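PDB 6TZ0: RNA-dependent RNA Polymerase from Bombyx mori cytoplasmic polyhedrosis virus, which catalyses RNA-directed RNA synthesis inside the double-stranded RNA virus, probably making conservative plus-strand transcripts and, after core assembly, the complementary minus strands. Local coordinates for residues Lys250-Ser255 with Arg300-Glu305; Leu763-Leu768 with Thr865-Tyr870; Gly1052-Phe1057 with Arg1188-Asn1193. All blocks are in the same frame, centred on the assembly; numbering follows the deposited sequence.

Contact 1. Residues Lys250-Ser255 with Arg300-Glu305; sequences KGIGRS and RAKRAE
Ile252 carries nearly the whole loop side of this contact, setting its two branches against Lys302 and Arg303, neighbours on helix 295-306. The close fit is aliphatic. CG2 of Ile252 rests at the root of Arg303, 3.8 Å from its CA and 3.9 Å from its CB. The other branch reaches Lys302, where Ile252 CD1 lies 3.7 Å from Lys302 CG and also meets CD. With chi1 at -65°, Ile252 directs CG2 opposite its own backbone N and CG1 opposite its carbonyl carbon, which divides the branches between the two helical residues. The isoleucine crosses the lysine at about a right angle, whereas it and Arg303 run past each other in opposite directions. The CA atoms of Ile252 and Arg303 are 6.2 Å apart.

Lys302 marks the loose side. It sets out toward the loop, but its chain bends at chi3 (-94°) and chi4, leading the amine away into an exposed position, so that its methylenes pack and its charge does not. Arg303 is instead buried, and Ile252 O lies at the edge of its guanidinium, near the plane, without a hydrogen bond between them; its side chain also touches Trp256, Asn312 and Ile315.

The loop has its own polar framework. Arg254 turns from the helix and gives NH1 to Lys250 O (2.7 Å), the acceptor lying near the guanidinium plane and the donor on a carbonyl lone pair; Arg254 NH2 also pairs with Asp483. Ser255 OG and Ser255 N approach Gly251 O from opposite faces of its plane. The arrangement is plain loop-on-helix packing in the N-terminal region of the polymerase, the connection between helices 242-248 and 257-264 lying against helix 295-306.

Contact 2. Residues Leu763-Leu768 with Thr865-Tyr870; sequences LIDDLL and TARGAY
Arg867 and Asp765 account for nearly all of the surface buried here, and they meet through their charged ends. Asp765 stands near the C-terminal end of helix 754-766; Arg867 belongs to the short strand 867-868. The side chains approach from opposite directions and form a salt bridge, with Arg867 NH2 2.8 Å from Asp765 OD2. The alignment is poor: the N-H...O angle is 116°, so the hydrogen-bond component is weak. Nor do the groups meet as a flat, two-pronged pair. Carboxylate and guanidinium planes are 53° apart, OD2 lies oblique to the guanidinium, and Asp765 OD1 remains 3.5 Å from Arg867 NH2.

A chain extended from CG to NE lets Arg867 span the gap, since its CA atom and that of Asp765 are 11.6 Å apart. A second grip comes from NE, which donates to Glu844 O and so helps fix the rotation of the guanidinium. At the base of the side chain, the Arg867 backbone is hydrogen-bonded to Val1142, pairing strand 867-868 with strand 1141-1142. The arrangement is therefore a single long-reaching salt bridge between a helix end and one strand of a two-stranded antiparallel pair, joining helix 754-766 to the C-terminal region of this reovirus-family polymerase.

Contact 3. Residues Gly1052-Phe1057 with Arg1188-Asn1193; sequences GSDGWF and RSITSN
This is a surface packing contact in the C-terminal region: the first turn of helix 1054-1062 lies against a type I beta turn, Ile1190 to Asn1193, that follows helix 1174-1188. Ser1053 occupies the N-cap position of the former helix, and the turn is closed by Asn1193 N bonding to Ile1190 O at 3.2 Å.

The nearest CA atoms, those of Asp1054 and Ile1190, are 5.9 Å apart. Ile1190 holds CG1 beside its backbone N (chi1 -46°), which leaves the CG2 methyl anti to that N and brings it to 3.9 Å from Asp1054 CB and close to the carbonyl oxygen of that residue. The isoleucine also packs on Ala1058 and Phe864, extending the nonpolar patch beyond the turn.

The carboxylate of Asp1054 lies obliquely across Thr1191, OD2 3.3 Å from Thr1191 CG2. Its other oxygen gains no bond here, because OD1 and Ile1190 O are both acceptors. Three residues on, Phe1057 directs CG opposite its backbone N (chi1 -164°), reaching the far end of the beta turn, where its CE2 lies 3.7 Å from Asn1193 O, the oxygen oblique to the ring.

In the fold
Contacts 2 and 3, centres about 16 Å apart, touch where Thr865 OG1 lies 3.5 Å from Arg1188 CG. Helix 1174-1188 links them: Ala866 and Tyr870 of contact 2 pack on it, and the turn of contact 3 follows its end. Contact 1 stands apart in the N-terminal region, its centre about 38 Å from that of contact 2. Contacts 1 and 2 are partly buried; contact 3 is a surface contact. Contact 2 lies deepest, about 15 Å from the chain centre, and is the one built on opposite charges. Contacts 1 and 3, about 30 and 27 Å out, instead rely on branched aliphatic side chains against a helix, contact 3 adding a carboxylate and an aromatic ring.

Contact 1. Residues Lys250-Ser255 with Arg300-Glu305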
loop_
_atom_site.group_PDB
_atom_site.type_symbol
_atom_site.label_atom_id
_atom_site.label_comp_id
_atom_site.label_asym_id
_atom_site.label_seq_id
_atom_site.Cartn_x
_atom_site.Cartn_y
_atom_site.Cartn_z
ATOM N N LYS A 250 -10.083 10.139 22.023
ATOM C CA LYS A 250 -10.410 10.593 20.675
ATOM C C LYS A 250 -11.843 10.238 20.281
ATOM O O LYS A 250 -12.470 10.976 19.514
ATOM C CB LYS A 250 -9.377 10.000 19.707
ATOM C CG LYS A 250 -9.454 10.390 18.241
ATOM C CD LYS A 250 -10.177 9.360 17.387
ATOM C CE LYS A 250 -9.459 8.023 17.446
ATOM N NZ LYS A 250 -8.079 8.109 16.898
ATOM N N GLY A 251 -12.383 9.140 20.799
ATOM C CA GLY A 251 -13.719 8.725 20.419
ATOM C C GLY A 251 -14.807 9.139 21.384
ATOM O O GLY A 251 -15.965 9.279 20.990
ATOM N N ILE A 252 -14.445 9.322 22.657
ATOM C CA ILE A 252 -15.408 9.736 23.673
ATOM C C ILE A 252 -15.885 11.157 23.413
ATOM O O ILE A 252 -17.079 11.457 23.519
ATOM C CB ILE A 252 -14.779 9.593 25.072
ATOM C CG1 ILE A 252 -14.496 8.133 25.386
ATOM C CG2 ILE A 252 -15.666 10.170 26.147
ATOM C CD1 ILE A 252 -13.652 7.972 26.622
ATOM N N GLY A 253 -14.976 12.041 23.026
ATOM C CA GLY A 253 -15.318 13.414 22.729
ATOM C C GLY A 253 -16.076 13.649 21.445
ATOM O O GLY A 253 -16.417 14.793 21.140
ATOM N N ARG A 254 -16.354 12.597 20.679
ATOM C CA ARG A 254 -17.094 12.693 19.430
ATOM C C ARG A 254 -18.427 11.966 19.451
ATOM O O ARG A 254 -19.385 12.455 18.855
ATOM C CB ARG A 254 -16.252 12.133 18.281
ATOM C CG ARG A 254 -15.105 13.010 17.814
ATOM C CD ARG A 254 -14.222 12.213 16.869
ATOM N NE ARG A 254 -13.221 13.016 16.178
ATOM C CZ ARG A 254 -12.024 13.311 16.657
ATOM N NH1 ARG A 254 -11.664 12.885 17.855
ATOM N NH2 ARG A 254 -11.194 14.049 15.941
ATOM N N SER A 255 -18.518 10.829 20.138
ATOM C CA SER A 255 -19.627 9.891 20.001
ATOM C C SER A 255 -20.897 10.311 20.746
ATOM O O SER A 255 -21.854 9.533 20.787
ATOM C CB SER A 255 -19.185 8.506 20.475
ATOM O OG SER A 255 -18.890 8.512 21.858
ATOM N N ARG A 300 -21.949 7.965 28.993
ATOM C CA ARG A 300 -22.023 9.047 29.976
ATOM C C ARG A 300 -21.038 8.836 31.116
ATOM O O ARG A 300 -20.341 9.774 31.523
ATOM C CB ARG A 300 -23.438 9.156 30.543
ATOM C CG ARG A 300 -24.481 9.760 29.644
ATOM C CD ARG A 300 -25.838 9.457 30.239
ATOM N NE ARG A 300 -26.943 9.804 29.357
ATOM C CZ ARG A 300 -28.202 9.452 29.585
ATOM N NH1 ARG A 300 -28.502 8.738 30.659
ATOM N NH2 ARG A 300 -29.156 9.803 28.738
ATOM N N ALA A 301 -20.971 7.608 31.647
ATOM C CA ALA A 301 -20.071 7.329 32.763
ATOM C C ALA A 301 -18.610 7.445 32.346
ATOM O O ALA A 301 -17.800 8.056 33.059
ATOM C CB ALA A 301 -20.354 5.940 33.327
ATOM N N LYS A 302 -18.267 6.905 31.176
ATOM C CA LYS A 302 -16.902 6.989 30.680
ATOM C C LYS A 302 -16.528 8.419 30.321
ATOM O O LYS A 302 -15.372 8.823 30.499
ATOM C CB LYS A 302 -16.766 6.071 29.471
ATOM C CG LYS A 302 -15.367 5.770 29.037
ATOM C CD LYS A 302 -15.384 4.865 27.815
ATOM C CE LYS A 302 -15.278 3.399 28.191
ATOM N NZ LYS A 302 -16.570 2.826 28.663
ATOM N N ARG A 303 -17.500 9.205 29.858
ATOM C CA ARG A 303 -17.263 10.601 29.531
ATOM C C ARG A 303 -17.026 11.424 30.783
ATOM O O ARG A 303 -16.177 12.322 30.792
ATOM C CB ARG A 303 -18.462 11.136 28.757
ATOM C CG ARG A 303 -18.289 12.512 28.195
ATOM C CD ARG A 303 -19.536 12.999 27.483
ATOM N NE ARG A 303 -19.909 12.139 26.369
ATOM C CZ ARG A 303 -21.049 11.463 26.311
ATOM N NH1 ARG A 303 -21.924 11.565 27.296
ATOM N NH2 ARG A 303 -21.319 10.694 25.269
ATOM N N ALA A 304 -17.768 11.131 31.851
ATOM C CA ALA A 304 -17.585 11.869 33.092
ATOM C C ALA A 304 -16.276 11.506 33.775
ATOM O O ALA A 304 -15.654 12.369 34.403
ATOM C CB ALA A 304 -18.757 11.621 34.036
ATOM N N GLU A 305 -15.831 10.252 33.668
ATOM C CA GLU A 305 -14.588 9.895 34.343
ATOM C C GLU A 305 -13.336 10.147 33.510
ATOM O O GLU A 305 -12.247 10.245 34.082
ATOM C CB GLU A 305 -14.614 8.429 34.789
ATOM C CG GLU A 305 -14.663 7.431 33.663
ATOM C CD GLU A 305 -14.746 5.998 34.147
ATOM O OE1 GLU A 305 -14.729 5.783 35.378
ATOM O OE2 GLU A 305 -14.847 5.087 33.296
#

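Contact 2. Residues Leu763-Leu768 with Thr865-Tyr870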
loop_
_atom_site.group_PDB
_atom_site.type_symbol
_atom_site.label_atom_id
_atom_site.label_comp_id
_atom_site.label_asym_id
_atom_site.label_seq_id
_atom_site.Cartn_x
_atom_site.Cartn_y
_atom_site.Cartn_z
ATOM N N LEU A 763 -5.808 21.987 -1.545
ATOM C CA LEU A 763 -6.253 21.804 -0.164
ATOM C C LEU A 763 -7.418 22.721 0.192
ATOM O O LEU A 763 -8.325 22.318 0.937
ATOM C CB LEU A 763 -5.088 22.041 0.789
ATOM C CG LEU A 763 -3.978 20.997 0.799
ATOM C CD1 LEU A 763 -2.822 21.510 1.603
ATOM C CD2 LEU A 763 -4.478 19.707 1.397
ATOM N N ILE A 764 -7.407 23.949 -0.331
ATOM C CA ILE A 764 -8.520 24.874 -0.146
ATOM C C ILE A 764 -9.781 24.343 -0.820
ATOM O O ILE A 764 -10.879 24.421 -0.258
ATOM C CB ILE A 764 -8.115 26.273 -0.655
ATOM C CG1 ILE A 764 -7.115 26.928 0.302
ATOM C CG2 ILE A 764 -9.298 27.170 -0.887
ATOM C CD1 ILE A 764 -7.633 27.111 1.694
ATOM N N ASP A 765 -9.640 23.746 -2.007
ATOM C CA ASP A 765 -10.791 23.147 -2.672
ATOM C C ASP A 765 -11.268 21.886 -1.962
ATOM O O ASP A 765 -12.457 21.558 -2.028
ATOM C CB ASP A 765 -10.453 22.842 -4.125
ATOM C CG ASP A 765 -10.264 24.094 -4.950
ATOM O OD1 ASP A 765 -10.864 25.130 -4.602
ATOM O OD2 ASP A 765 -9.514 24.043 -5.948
ATOM N N ASP A 766 -10.374 21.170 -1.278
ATOM C CA ASP A 766 -10.813 20.038 -0.470
ATOM C C ASP A 766 -11.551 20.477 0.786
ATOM O O ASP A 766 -12.402 19.731 1.277
ATOM C CB ASP A 766 -9.631 19.161 -0.064
ATOM C CG ASP A 766 -8.997 18.453 -1.226
ATOM O OD1 ASP A 766 -9.685 18.233 -2.237
ATOM O OD2 ASP A 766 -7.803 18.100 -1.126
ATOM N N LEU A 767 -11.245 21.657 1.319
ATOM C CA LEU A 767 -11.937 22.188 2.489
ATOM C C LEU A 767 -13.176 23.001 2.154
ATOM O O LEU A 767 -13.505 23.914 2.907
ATOM C CB LEU A 767 -11.004 23.078 3.309
ATOM C CG LEU A 767 -9.914 22.546 4.223
ATOM C CD1 LEU A 767 -9.076 23.714 4.666
ATOM C CD2 LEU A 767 -10.562 21.892 5.415
ATOM N N LEU A 768 -13.861 22.727 1.048
ATOM C CA LEU A 768 -14.779 23.736 0.531
ATOM C C LEU A 768 -16.216 23.478 0.979
ATOM O O LEU A 768 -16.915 24.409 1.390
ATOM C CB LEU A 768 -14.676 23.799 -0.989
ATOM C CG LEU A 768 -14.989 25.154 -1.627
ATOM C CD1 LEU A 768 -14.230 25.241 -2.919
ATOM C CD2 LEU A 768 -16.446 25.393 -1.887
ATOM N N THR A 865 -14.828 29.804 -8.525
ATOM C CA THR A 865 -14.348 30.372 -9.771
ATOM C C THR A 865 -13.351 29.435 -10.442
ATOM O O THR A 865 -12.614 28.692 -9.787
ATOM C CB THR A 865 -13.736 31.755 -9.537
ATOM O OG1 THR A 865 -13.297 32.308 -10.782
ATOM C CG2 THR A 865 -12.577 31.698 -8.575
ATOM N N ALA A 866 -13.364 29.454 -11.769
ATOM C CA ALA A 866 -12.545 28.552 -12.551
ATOM C C ALA A 866 -11.101 29.030 -12.570
ATOM O O ALA A 866 -10.802 30.215 -12.421
ATOM C CB ALA A 866 -13.082 28.437 -13.972
ATOM N N ARG A 867 -10.197 28.082 -12.760
ATOM C CA ARG A 867 -8.781 28.371 -12.865
ATOM C C ARG A 867 -8.322 28.029 -14.271
ATOM O O ARG A 867 -9.131 27.736 -15.152
ATOM C CB ARG A 867 -7.981 27.604 -11.814
ATOM C CG ARG A 867 -8.272 28.085 -10.413
ATOM C CD ARG A 867 -7.462 27.349 -9.378
ATOM N NE ARG A 867 -7.726 27.869 -8.042
ATOM C CZ ARG A 867 -8.635 27.370 -7.216
ATOM N NH1 ARG A 867 -8.813 27.906 -6.018
ATOM N NH2 ARG A 867 -9.355 26.324 -7.582
ATOM N N GLY A 868 -7.015 28.086 -14.482
ATOM C CA GLY A 868 -6.483 27.857 -15.806
ATOM C C GLY A 868 -6.389 29.142 -16.593
ATOM O O GLY A 868 -6.030 30.186 -16.044
ATOM N N ALA A 869 -6.736 29.089 -17.878
ATOM C CA ALA A 869 -6.653 30.262 -18.736
ATOM C C ALA A 869 -7.762 31.272 -18.478
ATOM O O ALA A 869 -7.704 32.375 -19.027
ATOM C CB ALA A 869 -6.675 29.839 -20.204
ATOM N N TYR A 870 -8.760 30.929 -17.662
ATOM C CA TYR A 870 -9.841 31.858 -17.362
ATOM C C TYR A 870 -9.395 32.974 -16.419
ATOM O O TYR A 870 -10.073 34.002 -16.327
ATOM C CB TYR A 870 -11.032 31.081 -16.790
ATOM C CG TYR A 870 -12.268 31.908 -16.527
ATOM C CD1 TYR A 870 -12.986 32.467 -17.575
ATOM C CD2 TYR A 870 -12.732 32.108 -15.233
ATOM C CE1 TYR A 870 -14.112 33.221 -17.344
ATOM C CE2 TYR A 870 -13.867 32.855 -14.990
ATOM C CZ TYR A 870 -14.552 33.409 -16.053
ATOM O OH TYR A 870 -15.682 34.155 -15.819
#

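Contact 3. Residues Gly1052-Phe1057 with Arg1188-Asn1193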
loop_
_atom_site.group_PDB
_atom_site.type_symbol
_atom_site.label_atom_id
_atom_site.label_comp_id
_atom_site.label_asym_id
_atom_site.label_seq_id
_atom_site.Cartn_x
_atom_site.Cartn_y
_atom_site.Cartn_z
ATOM N N GLY A 1052 -29.809 30.795 2.810
ATOM C CA GLY A 1052 -29.341 32.136 2.552
ATOM C C GLY A 1052 -27.919 32.206 2.043
ATOM O O GLY A 1052 -27.543 33.221 1.447
ATOM N N SER A 1053 -27.128 31.155 2.240
ATOM C CA SER A 1053 -25.723 31.163 1.867
ATOM C C SER A 1053 -25.562 31.051 0.354
ATOM O O SER A 1053 -26.513 30.798 -0.388
ATOM C CB SER A 1053 -24.984 30.024 2.560
ATOM O OG SER A 1053 -25.470 28.773 2.119
ATOM N N ASP A 1054 -24.324 31.244 -0.102
ATOM C CA ASP A 1054 -24.044 31.253 -1.532
ATOM C C ASP A 1054 -23.998 29.855 -2.131
ATOM O O ASP A 1054 -24.325 29.687 -3.307
ATOM C CB ASP A 1054 -22.733 31.988 -1.805
ATOM C CG ASP A 1054 -22.856 33.484 -1.602
ATOM O OD1 ASP A 1054 -23.952 34.030 -1.847
ATOM O OD2 ASP A 1054 -21.868 34.113 -1.181
ATOM N N GLY A 1055 -23.596 28.847 -1.357
ATOM C CA GLY A 1055 -23.646 27.484 -1.860
ATOM C C GLY A 1055 -25.072 26.986 -2.008
ATOM O O GLY A 1055 -25.413 26.337 -3.004
ATOM N N TRP A 1056 -25.921 27.309 -1.029
ATOM C CA TRP A 1056 -27.352 27.032 -1.115
ATOM C C TRP A 1056 -27.985 27.711 -2.317
ATOM O O TRP A 1056 -28.771 27.096 -3.043
ATOM C CB TRP A 1056 -28.045 27.517 0.150
ATOM C CG TRP A 1056 -29.514 27.321 0.145
ATOM C CD1 TRP A 1056 -30.186 26.164 0.373
ATOM C CD2 TRP A 1056 -30.500 28.303 -0.175
ATOM N NE1 TRP A 1056 -31.535 26.372 0.254
ATOM C CE2 TRP A 1056 -31.753 27.677 -0.091
ATOM C CE3 TRP A 1056 -30.444 29.656 -0.519
ATOM C CZ2 TRP A 1056 -32.940 28.355 -0.331
ATOM C CZ3 TRP A 1056 -31.622 30.327 -0.758
ATOM C CH2 TRP A 1056 -32.854 29.677 -0.662
ATOM N N PHE A 1057 -27.650 28.978 -2.551
ATOM C CA PHE A 1057 -28.287 29.724 -3.624
ATOM C C PHE A 1057 -27.755 29.295 -4.981
ATOM O O PHE A 1057 -28.494 29.305 -5.969
ATOM C CB PHE A 1057 -28.080 31.217 -3.394
ATOM C CG PHE A 1057 -28.982 32.092 -4.201
ATOM C CD1 PHE A 1057 -30.325 32.177 -3.891
ATOM C CD2 PHE A 1057 -28.486 32.868 -5.230
ATOM C CE1 PHE A 1057 -31.164 32.988 -4.616
ATOM C CE2 PHE A 1057 -29.321 33.690 -5.952
ATOM C CZ PHE A 1057 -30.662 33.744 -5.647
ATOM N N ARG A 1188 -18.686 32.440 -10.741
ATOM C CA ARG A 1188 -17.616 33.319 -10.287
ATOM C C ARG A 1188 -18.127 34.399 -9.336
ATOM O O ARG A 1188 -17.365 34.894 -8.501
ATOM C CB ARG A 1188 -16.925 33.915 -11.520
ATOM C CG ARG A 1188 -15.722 34.822 -11.312
ATOM C CD ARG A 1188 -16.109 36.270 -11.483
ATOM N NE ARG A 1188 -14.963 37.168 -11.419
ATOM C CZ ARG A 1188 -14.245 37.539 -12.470
ATOM N NH1 ARG A 1188 -14.557 37.099 -13.678
ATOM N NH2 ARG A 1188 -13.221 38.365 -12.314
ATOM N N SER A 1189 -19.405 34.753 -9.413
ATOM C CA SER A 1189 -19.933 35.926 -8.722
ATOM C C SER A 1189 -21.227 35.610 -7.991
ATOM O O SER A 1189 -22.238 36.291 -8.161
ATOM C CB SER A 1189 -20.153 37.064 -9.703
ATOM O OG SER A 1189 -21.147 36.729 -10.646
ATOM N N ILE A 1190 -21.221 34.565 -7.163
ATOM C CA ILE A 1190 -22.438 34.184 -6.451
ATOM C C ILE A 1190 -22.697 35.139 -5.292
ATOM O O ILE A 1190 -23.837 35.292 -4.834
ATOM C CB ILE A 1190 -22.333 32.727 -5.971
ATOM C CG1 ILE A 1190 -21.815 31.873 -7.103
ATOM C CG2 ILE A 1190 -23.700 32.161 -5.610
ATOM C CD1 ILE A 1190 -21.574 30.472 -6.747
ATOM N N THR A 1191 -21.649 35.819 -4.821
ATOM C CA THR A 1191 -21.751 36.620 -3.605
ATOM C C THR A 1191 -22.598 37.868 -3.810
ATOM O O THR A 1191 -23.235 38.354 -2.869
ATOM C CB THR A 1191 -20.361 37.012 -3.124
ATOM O OG1 THR A 1191 -19.721 37.806 -4.127
ATOM C CG2 THR A 1191 -19.533 35.783 -2.884
ATOM N N SER A 1192 -22.622 38.403 -5.028
ATOM C CA SER A 1192 -23.436 39.584 -5.282
ATOM C C SER A 1192 -24.688 39.233 -6.075
ATOM O O SER A 1192 -25.411 40.124 -6.532
ATOM C CB SER A 1192 -22.606 40.647 -6.001
ATOM O OG SER A 1192 -22.185 40.197 -7.274
ATOM N N ASN A 1193 -24.961 37.944 -6.242
ATOM C CA ASN A 1193 -26.114 37.511 -7.018
ATOM C C ASN A 1193 -27.360 37.499 -6.141
ATOM O O ASN A 1193 -27.448 36.738 -5.175
ATOM C CB ASN A 1193 -25.839 36.126 -7.605
ATOM C CG ASN A 1193 -26.783 35.758 -8.730
ATOM O OD1 ASN A 1193 -27.724 36.480 -9.041
ATOM N ND2 ASN A 1193 -26.507 34.639 -9.372
#